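Local structure of aminoglycoside-O-phosphotransferase VIII (Streptomyces rimosus, 4H05) at residues Val66-Val71 against Arg121-Leu126; Ala117-Ser122 against Cys203-Leu208; Val139-Ala144 against Ala172-Thr177. The protein phosphorylates aminoglycoside antibiotics at the 3'-hydroxyl using ATP, probably with bound magnesium, and is thereby thought to confer resistance to them. All blocks are in the same frame, centred on the assembly; numbering follows the deposited sequence.

Contact 1: residues Val66-Val71 against Arg121-Leu126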
ATOM      1  N   VAL A  66      -8.656  -4.794  10.511  1.00 21.56           N
ATOM      2  CA  VAL A  66      -9.510  -5.659  11.295  1.00 20.14           C
ATOM      3  C   VAL A  66     -10.442  -6.401  10.382  1.00 21.30           C
ATOM      4  O   VAL A  66     -10.718  -7.585  10.563  1.00 21.01           O
ATOM      5  CB  VAL A  66     -10.347  -4.770  12.286  1.00 24.20           C
ATOM      6  CG1 VAL A  66     -11.472  -5.563  12.863  1.00 23.47           C
ATOM      7  CG2 VAL A  66      -9.504  -4.170  13.447  1.00 21.30           C
ATOM      8  N   TRP A  67     -10.980  -5.693   9.379  1.00 22.76           N
ATOM      9  CA  TRP A  67     -11.874  -6.368   8.473  1.00 24.49           C
ATOM     10  C   TRP A  67     -11.135  -7.363   7.616  1.00 25.80           C
ATOM     11  O   TRP A  67     -11.561  -8.520   7.492  1.00 26.80           O
ATOM     12  CB  TRP A  67     -12.653  -5.378   7.661  1.00 24.59           C
ATOM     13  CG  TRP A  67     -13.481  -5.988   6.632  1.00 21.30           C
ATOM     14  CD1 TRP A  67     -14.766  -6.507   6.781  1.00 23.71           C
ATOM     15  CD2 TRP A  67     -13.124  -6.209   5.243  1.00 23.36           C
ATOM     16  NE1 TRP A  67     -15.251  -6.941   5.598  1.00 22.92           N
ATOM     17  CE2 TRP A  67     -14.303  -6.844   4.625  1.00 26.06           C
ATOM     18  CE3 TRP A  67     -12.005  -5.955   4.474  1.00 24.22           C
ATOM     19  CZ2 TRP A  67     -14.330  -7.221   3.284  1.00 26.21           C
ATOM     20  CZ3 TRP A  67     -12.052  -6.287   3.119  1.00 28.45           C
ATOM     21  CH2 TRP A  67     -13.192  -6.944   2.538  1.00 26.28           C
ATOM     22  N   LEU A  68      -9.977  -6.971   7.110  1.00 23.72           N
ATOM     23  CA  LEU A  68      -9.139  -7.913   6.407  1.00 22.95           C
ATOM     24  C   LEU A  68      -8.777  -9.236   7.154  1.00 22.26           C
ATOM     25  O   LEU A  68      -8.735 -10.339   6.582  1.00 22.02           O
ATOM     26  CB  LEU A  68      -7.897  -7.196   5.942  1.00 25.11           C
ATOM     27  CG  LEU A  68      -7.681  -6.631   4.531  1.00 28.14           C
ATOM     28  CD1 LEU A  68      -8.712  -6.813   3.433  1.00 26.24           C
ATOM     29  CD2 LEU A  68      -7.060  -5.241   4.571  1.00 26.26           C
ATOM     30  N   ALA A  69      -8.484  -9.136   8.405  1.00 23.82           N
ATOM     31  CA  ALA A  69      -8.197 -10.315   9.229  1.00 26.50           C
ATOM     32  C   ALA A  69      -9.448 -11.129   9.275  1.00 25.83           C
ATOM     33  O   ALA A  69      -9.380 -12.318   9.193  1.00 27.30           O
ATOM     34  CB  ALA A  69      -7.786  -9.932  10.683  1.00 23.00           C
ATOM     35  N   GLU A  70     -10.624 -10.510   9.407  1.00 31.12           N
ATOM     36  CA  GLU A  70     -11.763 -11.372   9.600  1.00 29.44           C
ATOM     37  C   GLU A  70     -12.005 -12.065   8.292  1.00 31.00           C
ATOM     38  O   GLU A  70     -12.288 -13.238   8.296  1.00 27.07           O
ATOM     39  CB  GLU A  70     -12.992 -10.697  10.222  1.00 35.21           C
ATOM     40  CG  GLU A  70     -14.199 -10.592   9.295  1.00 40.47           C
ATOM     41  CD  GLU A  70     -15.192 -11.717   9.428  1.00 40.47           C
ATOM     42  OE1 GLU A  70     -16.062 -11.731   8.518  1.00 57.93           O
ATOM     43  OE2 GLU A  70     -15.181 -12.525  10.422  1.00 38.15           O
ATOM     44  N   VAL A  71     -11.834 -11.395   7.159  1.00 27.52           N
ATOM     45  CA  VAL A  71     -12.131 -12.100   5.935  1.00 27.74           C
ATOM     46  C   VAL A  71     -11.041 -13.033   5.394  1.00 26.86           C
ATOM     47  O   VAL A  71     -11.242 -13.661   4.363  1.00 26.35           O
ATOM     48  CB  VAL A  71     -12.672 -11.163   4.854  1.00 25.96           C
ATOM     49  CG1 VAL A  71     -13.956 -10.545   5.444  1.00 29.00           C
ATOM     50  CG2 VAL A  71     -11.565 -10.200   4.373  1.00 24.82           C
ATOM     51  N   ARG A 121      -4.648 -12.336  -6.011  1.00 28.24           N
ATOM     52  CA  ARG A 121      -5.741 -13.204  -6.402  1.00 30.16           C
ATOM     53  C   ARG A 121      -6.683 -13.488  -5.218  1.00 30.98           C
ATOM     54  O   ARG A 121      -7.893 -13.555  -5.344  1.00 26.75           O
ATOM     55  CB  ARG A 121      -5.016 -14.383  -7.049  1.00 36.76           C
ATOM     56  CG  ARG A 121      -5.551 -15.783  -7.368  1.00 49.66           C
ATOM     57  CD  ARG A 121      -4.608 -16.350  -8.481  1.00 49.07           C
ATOM     58  NE  ARG A 121      -4.140 -17.739  -8.448  1.00 54.57           N
ATOM     59  CZ  ARG A 121      -4.921 -18.824  -8.416  1.00 53.01           C
ATOM     60  NH1 ARG A 121      -6.242 -18.746  -8.286  1.00 55.64           N
ATOM     61  NH2 ARG A 121      -4.359 -20.003  -8.440  1.00 45.37           N
ATOM     62  N   SER A 122      -6.130 -13.537  -4.028  1.00 28.79           N
ATOM     63  CA  SER A 122      -6.904 -13.818  -2.893  1.00 28.83           C
ATOM     64  C   SER A 122      -7.656 -12.560  -2.474  1.00 30.85           C
ATOM     65  O   SER A 122      -8.786 -12.606  -2.009  1.00 34.57           O
ATOM     66  CB  SER A 122      -5.955 -14.278  -1.759  1.00 35.98           C
ATOM     67  OG  SER A 122      -5.262 -15.476  -2.084  1.00 39.03           O
ATOM     68  N   LEU A 123      -7.006 -11.428  -2.581  1.00 27.03           N
ATOM     69  CA  LEU A 123      -7.646 -10.139  -2.331  1.00 28.26           C
ATOM     70  C   LEU A 123      -8.779  -9.996  -3.378  1.00 26.97           C
ATOM     71  O   LEU A 123      -9.958  -9.762  -3.057  1.00 21.79           O
ATOM     72  CB  LEU A 123      -6.590  -9.063  -2.530  1.00 28.58           C
ATOM     73  CG  LEU A 123      -6.277  -7.852  -1.684  1.00 33.90           C
ATOM     74  CD1 LEU A 123      -6.522  -8.044  -0.183  1.00 33.30           C
ATOM     75  CD2 LEU A 123      -4.835  -7.413  -2.048  1.00 26.34           C
ATOM     76  N   HIS A 124      -8.454 -10.218  -4.649  1.00 28.18           N
ATOM     77  CA  HIS A 124      -9.473 -10.009  -5.688  1.00 26.33           C
ATOM     78  C   HIS A 124     -10.500 -11.071  -5.752  1.00 27.88           C
ATOM     79  O   HIS A 124     -11.388 -10.908  -6.510  1.00 27.28           O
ATOM     80  CB  HIS A 124      -8.902  -9.692  -7.066  1.00 24.96           C
ATOM     81  CG  HIS A 124      -7.889  -8.568  -7.053  1.00 23.87           C
ATOM     82  ND1 HIS A 124      -6.994  -8.386  -8.035  1.00 23.55           N
ATOM     83  CD2 HIS A 124      -7.613  -7.625  -6.104  1.00 21.80           C
ATOM     84  CE1 HIS A 124      -6.190  -7.348  -7.730  1.00 24.47           C
ATOM     85  NE2 HIS A 124      -6.561  -6.874  -6.555  1.00 22.26           N
ATOM     86  N   ALA A 125     -10.406 -12.132  -4.925  1.00 32.13           N
ATOM     87  CA  ALA A 125     -11.441 -13.183  -4.860  1.00 29.94           C
ATOM     88  C   ALA A 125     -12.487 -12.831  -3.894  1.00 29.41           C
ATOM     89  O   ALA A 125     -13.483 -13.487  -3.866  1.00 30.82           O
ATOM     90  CB  ALA A 125     -10.870 -14.520  -4.445  1.00 27.53           C
ATOM     91  N   LEU A 126     -12.230 -11.867  -3.004  1.00 26.82           N
ATOM     92  CA  LEU A 126     -13.275 -11.434  -2.088  1.00 25.56           C
ATOM     93  C   LEU A 126     -14.450 -10.910  -2.903  1.00 27.50           C
ATOM     94  O   LEU A 126     -14.275 -10.378  -3.951  1.00 25.12           O
ATOM     95  CB  LEU A 126     -12.760 -10.322  -1.169  1.00 25.89           C
ATOM     96  CG  LEU A 126     -11.858 -10.858  -0.111  1.00 25.61           C
ATOM     97  CD1 LEU A 126     -10.998  -9.777   0.515  1.00 27.69           C
ATOM     98  CD2 LEU A 126     -12.738 -11.574   0.891  1.00 24.25           C
TER
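L126 CD1 touches both V71 and W67, while CD2 meets V71 alone, and every contact across this pair is apolar; no hydrogen bond links the segments. V71 CG2 lies 3.9 Å from L126 CD1 and equally near CD2, while V71 CB is 4.0 Å from L126 CD2, evidence that the isopropyl end of the leucine rests against one valine branch. A chi1 of -60° puts V71 CG1 anti to the carbonyl carbon and leaves CG2 between the backbone N and the carbonyl carbon, facing the leucine. W67 approaches L126 from the opposite direction, its CH2 corner 4.1 Å from L126 CD1. The indole is held on its own helix as well: V71 CG1 stands 3.6 Å above one ring face, offset toward the rim. A looser apolar touch, L68 CD1 to L123 CD1 at 4.4 Å, joins two buried leucines.

V71 N to W67 O, 2.9 Å, sets those two side chains one turn apart. This is apolar packing within the kinase-like phosphotransferase fold, near but not in the predicted magnesium site. It joins the C-terminal part of helix 54-71 to the last turn of helix 109-124 and the loop that follows it, with W67 and L126 both also packing on V186 of strand 184-187.

Contact 2: residues Ala117-Ser122 against Cys203-Leu208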
ATOM      1  N   ALA A 117       1.419 -12.370  -6.882  1.00 30.04           N
ATOM      2  CA  ALA A 117       0.246 -12.663  -7.675  1.00 29.93           C
ATOM      3  C   ALA A 117      -0.819 -13.431  -6.888  1.00 31.40           C
ATOM      4  O   ALA A 117      -2.026 -13.176  -7.037  1.00 32.06           O
ATOM      5  CB  ALA A 117       0.665 -13.441  -8.924  1.00 30.30           C
ATOM      6  N   GLY A 118      -0.389 -14.392  -6.074  1.00 32.12           N
ATOM      7  CA  GLY A 118      -1.310 -15.206  -5.285  1.00 27.76           C
ATOM      8  C   GLY A 118      -2.052 -14.390  -4.251  1.00 25.87           C
ATOM      9  O   GLY A 118      -3.205 -14.621  -3.919  1.00 24.09           O
ATOM     10  N   LEU A 119      -1.368 -13.394  -3.734  1.00 29.90           N
ATOM     11  CA  LEU A 119      -1.952 -12.534  -2.721  1.00 28.96           C
ATOM     12  C   LEU A 119      -2.947 -11.602  -3.409  1.00 28.18           C
ATOM     13  O   LEU A 119      -4.044 -11.390  -2.904  1.00 26.52           O
ATOM     14  CB  LEU A 119      -0.835 -11.746  -2.010  1.00 29.25           C
ATOM     15  CG  LEU A 119      -1.419 -10.673  -1.095  1.00 31.40           C
ATOM     16  CD1 LEU A 119      -2.112 -11.371   0.068  1.00 24.38           C
ATOM     17  CD2 LEU A 119      -0.353  -9.720  -0.621  1.00 31.08           C
ATOM     18  N   ALA A 120      -2.549 -11.080  -4.565  1.00 28.11           N
ATOM     19  CA  ALA A 120      -3.447 -10.293  -5.472  1.00 31.91           C
ATOM     20  C   ALA A 120      -4.760 -11.044  -5.797  1.00 29.82           C
ATOM     21  O   ALA A 120      -5.843 -10.504  -5.673  1.00 29.61           O
ATOM     22  CB  ALA A 120      -2.687  -9.850  -6.737  1.00 24.05           C
ATOM     23  N   ARG A 121      -4.648 -12.336  -6.011  1.00 28.24           N
ATOM     24  CA  ARG A 121      -5.741 -13.204  -6.402  1.00 30.16           C
ATOM     25  C   ARG A 121      -6.683 -13.488  -5.218  1.00 30.98           C
ATOM     26  O   ARG A 121      -7.893 -13.555  -5.344  1.00 26.75           O
ATOM     27  CB  ARG A 121      -5.016 -14.383  -7.049  1.00 36.76           C
ATOM     28  CG  ARG A 121      -5.551 -15.783  -7.368  1.00 49.66           C
ATOM     29  CD  ARG A 121      -4.608 -16.350  -8.481  1.00 49.07           C
ATOM     30  NE  ARG A 121      -4.140 -17.739  -8.448  1.00 54.57           N
ATOM     31  CZ  ARG A 121      -4.921 -18.824  -8.416  1.00 53.01           C
ATOM     32  NH1 ARG A 121      -6.242 -18.746  -8.286  1.00 55.64           N
ATOM     33  NH2 ARG A 121      -4.359 -20.003  -8.440  1.00 45.37           N
ATOM     34  N   SER A 122      -6.130 -13.537  -4.028  1.00 28.79           N
ATOM     35  CA  SER A 122      -6.904 -13.818  -2.893  1.00 28.83           C
ATOM     36  C   SER A 122      -7.656 -12.560  -2.474  1.00 30.85           C
ATOM     37  O   SER A 122      -8.786 -12.606  -2.009  1.00 34.57           O
ATOM     38  CB  SER A 122      -5.955 -14.278  -1.759  1.00 35.98           C
ATOM     39  OG  SER A 122      -5.262 -15.476  -2.084  1.00 39.03           O
ATOM     40  N   CYS A 203       8.752 -18.297   0.909  1.00 39.60           N
ATOM     41  CA  CYS A 203       8.013 -17.228   0.177  1.00 36.78           C
ATOM     42  C   CYS A 203       6.473 -17.223   0.438  1.00 37.55           C
ATOM     43  O   CYS A 203       5.716 -16.617  -0.338  1.00 29.56           O
ATOM     44  CB  CYS A 203       8.312 -17.282  -1.344  1.00 36.86           C
ATOM     45  SG  CYS A 203      10.085 -17.151  -1.698  1.00 39.70           S
ATOM     46  N   GLU A 204       5.977 -17.871   1.518  1.00 30.89           N
ATOM     47  CA  GLU A 204       4.582 -17.680   1.804  1.00 27.98           C
ATOM     48  C   GLU A 204       4.468 -16.212   2.171  1.00 30.72           C
ATOM     49  O   GLU A 204       5.338 -15.681   2.831  1.00 30.06           O
ATOM     50  CB  GLU A 204       4.102 -18.499   2.967  1.00 27.88           C
ATOM     51  CG  GLU A 204       2.605 -18.431   3.271  1.00 27.00           C
ATOM     52  CD  GLU A 204       2.197 -19.532   4.252  1.00 27.78           C
ATOM     53  OE1 GLU A 204       3.017 -20.358   4.679  1.00 32.76           O
ATOM     54  OE2 GLU A 204       1.041 -19.609   4.624  1.00 28.55           O
ATOM     55  N   VAL A 205       3.384 -15.574   1.755  1.00 25.01           N
ATOM     56  CA  VAL A 205       3.095 -14.269   2.241  1.00 26.81           C
ATOM     57  C   VAL A 205       2.736 -14.330   3.736  1.00 27.20           C
ATOM     58  O   VAL A 205       1.876 -15.068   4.097  1.00 30.88           O
ATOM     59  CB  VAL A 205       1.888 -13.716   1.517  1.00 24.17           C
ATOM     60  CG1 VAL A 205       1.408 -12.431   2.238  1.00 26.85           C
ATOM     61  CG2 VAL A 205       2.241 -13.486   0.046  1.00 23.52           C
ATOM     62  N   THR A 206       3.387 -13.535   4.579  1.00 28.59           N
ATOM     63  CA  THR A 206       3.105 -13.538   6.002  1.00 26.60           C
ATOM     64  C   THR A 206       2.245 -12.366   6.399  1.00 29.43           C
ATOM     65  O   THR A 206       1.615 -12.453   7.407  1.00 30.25           O
ATOM     66  CB  THR A 206       4.378 -13.492   6.826  1.00 27.62           C
ATOM     67  OG1 THR A 206       5.231 -12.493   6.282  1.00 25.68           O
ATOM     68  CG2 THR A 206       5.119 -14.905   6.815  1.00 25.32           C
ATOM     69  N   GLY A 207       2.193 -11.272   5.641  1.00 28.73           N
ATOM     70  CA  GLY A 207       1.373 -10.132   6.088  1.00 27.10           C
ATOM     71  C   GLY A 207       1.301  -9.061   5.011  1.00 27.36           C
ATOM     72  O   GLY A 207       2.241  -8.852   4.249  1.00 27.94           O
ATOM     73  N   LEU A 208       0.185  -8.360   4.926  1.00 29.53           N
ATOM     74  CA  LEU A 208       0.136  -7.149   4.127  1.00 27.47           C
ATOM     75  C   LEU A 208       0.100  -6.000   5.017  1.00 27.36           C
ATOM     76  O   LEU A 208      -0.725  -6.011   5.979  1.00 27.30           O
ATOM     77  CB  LEU A 208      -1.144  -6.997   3.438  1.00 31.73           C
ATOM     78  CG  LEU A 208      -1.556  -7.866   2.379  1.00 37.13           C
ATOM     79  CD1 LEU A 208      -2.731  -7.158   1.651  1.00 36.33           C
ATOM     80  CD2 LEU A 208      -0.267  -7.923   1.594  1.00 39.03           C
TER
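L119 swings its CG anti to the backbone N (chi1 171°), and L208 sets its CG anti to its carbonyl carbon (chi1 -68°); these torsions bring the two leucines tip to tip. The arrangement is helix-on-sheet packing in the kinase-like fold of this phosphotransferase: helix 109-124 lies against strand 205-208, an outermost strand of a small three-stranded antiparallel sheet. The two leucines face each other, but the exact placement of their end methyls is doubtful. The contact rests more securely on V205, whose CG2 branch lies 4.1 Å from L119 CB. One helix residue therefore spans two strand residues, V205 and L208, between which a classic beta bulge intervenes: T206 and G207 both face L197 of strand 196-198. L119 and L208 also pack on V196 of that strand, and the L208 side chain comes within about 6 Å of that of N195, predicted to bind magnesium.

No hydrogen bond crosses the interface, but the helix carries one of its own of note. S122 OG donates to G118 O at 2.9 Å, tilted 24° from the carbonyl plane, while S122 N reaches the same oxygen from the opposite face of that plane at 3.1 Å.

Contact 3: residues Val139-Ala144 against Ala172-Thr177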
ATOM      1  N   VAL A 139     -14.340   8.087  -5.753  1.00 29.38           N
ATOM      2  CA  VAL A 139     -13.630   8.636  -4.578  1.00 26.63           C
ATOM      3  C   VAL A 139     -12.266   9.153  -4.957  1.00 28.75           C
ATOM      4  O   VAL A 139     -11.729  10.179  -4.425  1.00 27.45           O
ATOM      5  CB  VAL A 139     -13.362   7.512  -3.518  1.00 25.38           C
ATOM      6  CG1 VAL A 139     -12.326   7.918  -2.506  1.00 23.89           C
ATOM      7  CG2 VAL A 139     -14.602   7.101  -2.811  1.00 25.56           C
ATOM      8  N   THR A 140     -11.614   8.372  -5.795  1.00 27.77           N
ATOM      9  CA  THR A 140     -10.205   8.618  -6.017  1.00 27.06           C
ATOM     10  C   THR A 140      -9.986   9.789  -6.953  1.00 28.79           C
ATOM     11  O   THR A 140      -8.989  10.488  -6.826  1.00 29.29           O
ATOM     12  CB  THR A 140      -9.445   7.390  -6.540  1.00 27.69           C
ATOM     13  OG1 THR A 140     -10.063   6.885  -7.728  1.00 25.55           O
ATOM     14  CG2 THR A 140      -9.310   6.291  -5.472  1.00 27.26           C
ATOM     15  N   VAL A 141     -10.874  10.015  -7.909  1.00 34.18           N
ATOM     16  CA  VAL A 141     -10.644  11.113  -8.868  1.00 32.69           C
ATOM     17  C   VAL A 141     -10.819  12.482  -8.143  1.00 33.49           C
ATOM     18  O   VAL A 141      -9.881  13.301  -8.089  1.00 32.61           O
ATOM     19  CB  VAL A 141     -11.450  10.960 -10.180  1.00 29.90           C
ATOM     20  CG1 VAL A 141     -11.193  12.170 -11.078  1.00 33.95           C
ATOM     21  CG2 VAL A 141     -11.140   9.686 -10.920  1.00 26.54           C
ATOM     22  N   PRO A 142     -11.974  12.693  -7.480  1.00 38.10           N
ATOM     23  CA  PRO A 142     -11.978  13.851  -6.582  1.00 36.92           C
ATOM     24  C   PRO A 142     -10.773  13.951  -5.622  1.00 39.58           C
ATOM     25  O   PRO A 142     -10.312  15.062  -5.366  1.00 39.62           O
ATOM     26  CB  PRO A 142     -13.260  13.657  -5.771  1.00 37.71           C
ATOM     27  CG  PRO A 142     -14.217  12.963  -6.696  1.00 35.60           C
ATOM     28  CD  PRO A 142     -13.306  12.044  -7.548  1.00 36.17           C
ATOM     29  N   GLN A 143     -10.264  12.872  -5.041  1.00 36.71           N
ATOM     30  CA  GLN A 143      -9.061  13.075  -4.201  1.00 42.28           C
ATOM     31  C   GLN A 143      -7.858  13.647  -5.032  1.00 41.04           C
ATOM     32  O   GLN A 143      -7.022  14.374  -4.510  1.00 32.03           O
ATOM     33  CB  GLN A 143      -8.613  11.807  -3.479  1.00 45.01           C
ATOM     34  CG  GLN A 143      -9.497  11.334  -2.331  1.00 51.59           C
ATOM     35  CD  GLN A 143      -9.190   9.899  -1.885  1.00 47.04           C
ATOM     36  OE1 GLN A 143      -8.675   9.088  -2.645  1.00 40.08           O
ATOM     37  NE2 GLN A 143      -9.522   9.592  -0.670  1.00 42.51           N
ATOM     38  N   ALA A 144      -7.782  13.273  -6.314  1.00 36.39           N
ATOM     39  CA  ALA A 144      -6.703  13.691  -7.190  1.00 38.65           C
ATOM     40  C   ALA A 144      -6.858  15.203  -7.479  1.00 38.78           C
ATOM     41  O   ALA A 144      -5.942  15.979  -7.260  1.00 43.73           O
ATOM     42  CB  ALA A 144      -6.742  12.854  -8.472  1.00 30.35           C
ATOM     43  N   ALA A 172      -5.695  17.176 -15.866  1.00 37.83           N
ATOM     44  CA  ALA A 172      -6.294  17.106 -17.249  1.00 36.59           C
ATOM     45  C   ALA A 172      -6.090  15.673 -17.832  1.00 36.27           C
ATOM     46  O   ALA A 172      -6.996  15.090 -18.440  1.00 34.19           O
ATOM     47  CB  ALA A 172      -5.710  18.173 -18.209  1.00 34.08           C
ATOM     48  N   GLU A 173      -4.892  15.104 -17.656  1.00 37.65           N
ATOM     49  CA  GLU A 173      -4.596  13.825 -18.329  1.00 39.24           C
ATOM     50  C   GLU A 173      -5.456  12.753 -17.676  1.00 31.01           C
ATOM     51  O   GLU A 173      -6.089  11.961 -18.317  1.00 25.32           O
ATOM     52  CB  GLU A 173      -3.089  13.513 -18.288  1.00 41.73           C
ATOM     53  CG  GLU A 173      -2.634  12.317 -19.136  1.00 42.79           C
ATOM     54  CD  GLU A 173      -2.903  12.497 -20.609  1.00 44.33           C
ATOM     55  OE1 GLU A 173      -3.034  13.641 -21.012  1.00 42.78           O
ATOM     56  OE2 GLU A 173      -3.044  11.518 -21.357  1.00 44.53           O
ATOM     57  N   LEU A 174      -5.572  12.838 -16.371  1.00 32.80           N
ATOM     58  CA  LEU A 174      -6.364  11.852 -15.590  1.00 33.83           C
ATOM     59  C   LEU A 174      -7.844  11.833 -15.981  1.00 36.25           C
ATOM     60  O   LEU A 174      -8.377  10.779 -16.317  1.00 33.93           O
ATOM     61  CB  LEU A 174      -6.225  12.228 -14.144  1.00 32.24           C
ATOM     62  CG  LEU A 174      -6.226  11.262 -12.984  1.00 36.05           C
ATOM     63  CD1 LEU A 174      -7.377  11.545 -12.096  1.00 28.50           C
ATOM     64  CD2 LEU A 174      -5.973   9.791 -13.311  1.00 32.76           C
ATOM     65  N   GLU A 175      -8.472  13.023 -15.977  1.00 37.94           N
ATOM     66  CA  GLU A 175      -9.874  13.220 -16.439  1.00 36.43           C
ATOM     67  C   GLU A 175     -10.012  12.764 -17.897  1.00 34.98           C
ATOM     68  O   GLU A 175     -10.978  12.071 -18.274  1.00 34.01           O
ATOM     69  CB  GLU A 175     -10.338  14.692 -16.205  1.00 39.62           C
ATOM     70  CG  GLU A 175     -10.781  15.058 -14.765  1.00 37.79           C
ATOM     71  CD  GLU A 175     -10.729  16.576 -14.457  1.00 40.31           C
ATOM     72  N   ARG A 176      -9.016  13.034 -18.728  1.00 36.94           N
ATOM     73  CA  ARG A 176      -9.148  12.651 -20.144  1.00 35.74           C
ATOM     74  C   ARG A 176      -9.112  11.163 -20.404  1.00 39.17           C
ATOM     75  O   ARG A 176      -9.853  10.624 -21.240  1.00 38.17           O
ATOM     76  CB  ARG A 176      -8.045  13.315 -20.976  1.00 43.19           C
ATOM     77  CG  ARG A 176      -8.112  12.972 -22.470  1.00 43.98           C
ATOM     78  CD  ARG A 176      -7.023  13.692 -23.285  1.00 47.25           C
ATOM     79  NE  ARG A 176      -5.754  12.943 -23.260  1.00 51.14           N
ATOM     80  CZ  ARG A 176      -5.526  11.770 -23.880  1.00 48.93           C
ATOM     81  NH1 ARG A 176      -6.461  11.171 -24.616  1.00 45.18           N
ATOM     82  NH2 ARG A 176      -4.347  11.175 -23.750  1.00 47.39           N
ATOM     83  N   THR A 177      -8.194  10.489 -19.734  1.00 37.38           N
ATOM     84  CA  THR A 177      -8.062   9.041 -19.861  1.00 36.99           C
ATOM     85  C   THR A 177      -8.911   8.204 -18.919  1.00 35.42           C
ATOM     86  O   THR A 177      -8.886   6.998 -19.016  1.00 37.85           O
ATOM     87  CB  THR A 177      -6.586   8.654 -19.720  1.00 39.24           C
ATOM     88  OG1 THR A 177      -6.003   9.278 -18.548  1.00 35.70           O
ATOM     89  CG2 THR A 177      -5.824   9.184 -20.954  1.00 39.72           C
TER
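V141 and A144, one turn apart on helix 137-150, both face L174 of helix 167-177, and a single methyl of that leucine meets them both in a helix-helix packing contact. Before them in the sequence, T140 is bound back to S136 O through its OG1, its side chain touching L269 of helix 260-270. V141 follows as the point of closest backbone approach, its CA 7.9 Å from that of E175. Its CG1 branch is carried anti to the backbone N (chi1 178°), which extends it toward the second helix and leaves it 4.0 Å from L174 CD1; the two side chains slide past each other in opposite directions. P142 comes next, and lacking an amide hydrogen it breaks the bonding pattern, so the helix is kinked here. Regular bonding resumes with Q143 N to V139 O at 3.1 Å. A144 then offers its CB, 3.9 Å from the same L174 CD1.

On the opposing helix, R176 NH2 forms a salt bridge with E173 OE2 at 2.7 Å, met on the syn side of the carboxylate, and R169 pairs with E173 OE1. Neither ion pair crosses the interface. F265 and L268 of helix 260-270, with F272 near the chain end, also pack on L174, away from the predicted sites. The chemistry is thus segregated: three buried apolar side chains make the join, so association here rests on shape and burial, without directional bonds.

Overall arrangement
Following the chain from the N terminus, the first segment used is on helix 54-71, and contact 1 closes a loop of 49 intervening residues when helix 109-124 reaches it. Contact 2 opens on that same helix, sharing R121 and S122 with contact 1, and closes 80 residues later at strand 205-208. The two adjoin, with L123 CD2 4.3 Å from L208 CD1, so helix 109-124 ties helix 54-71 to the small sheet. Contact 3, joining helices 137-150 and 167-177, opens after contact 1 has closed and is nested inside the loop of contact 2. It lies on the other side of the chain's centre from contact 2, nearest atoms about 17 Å apart.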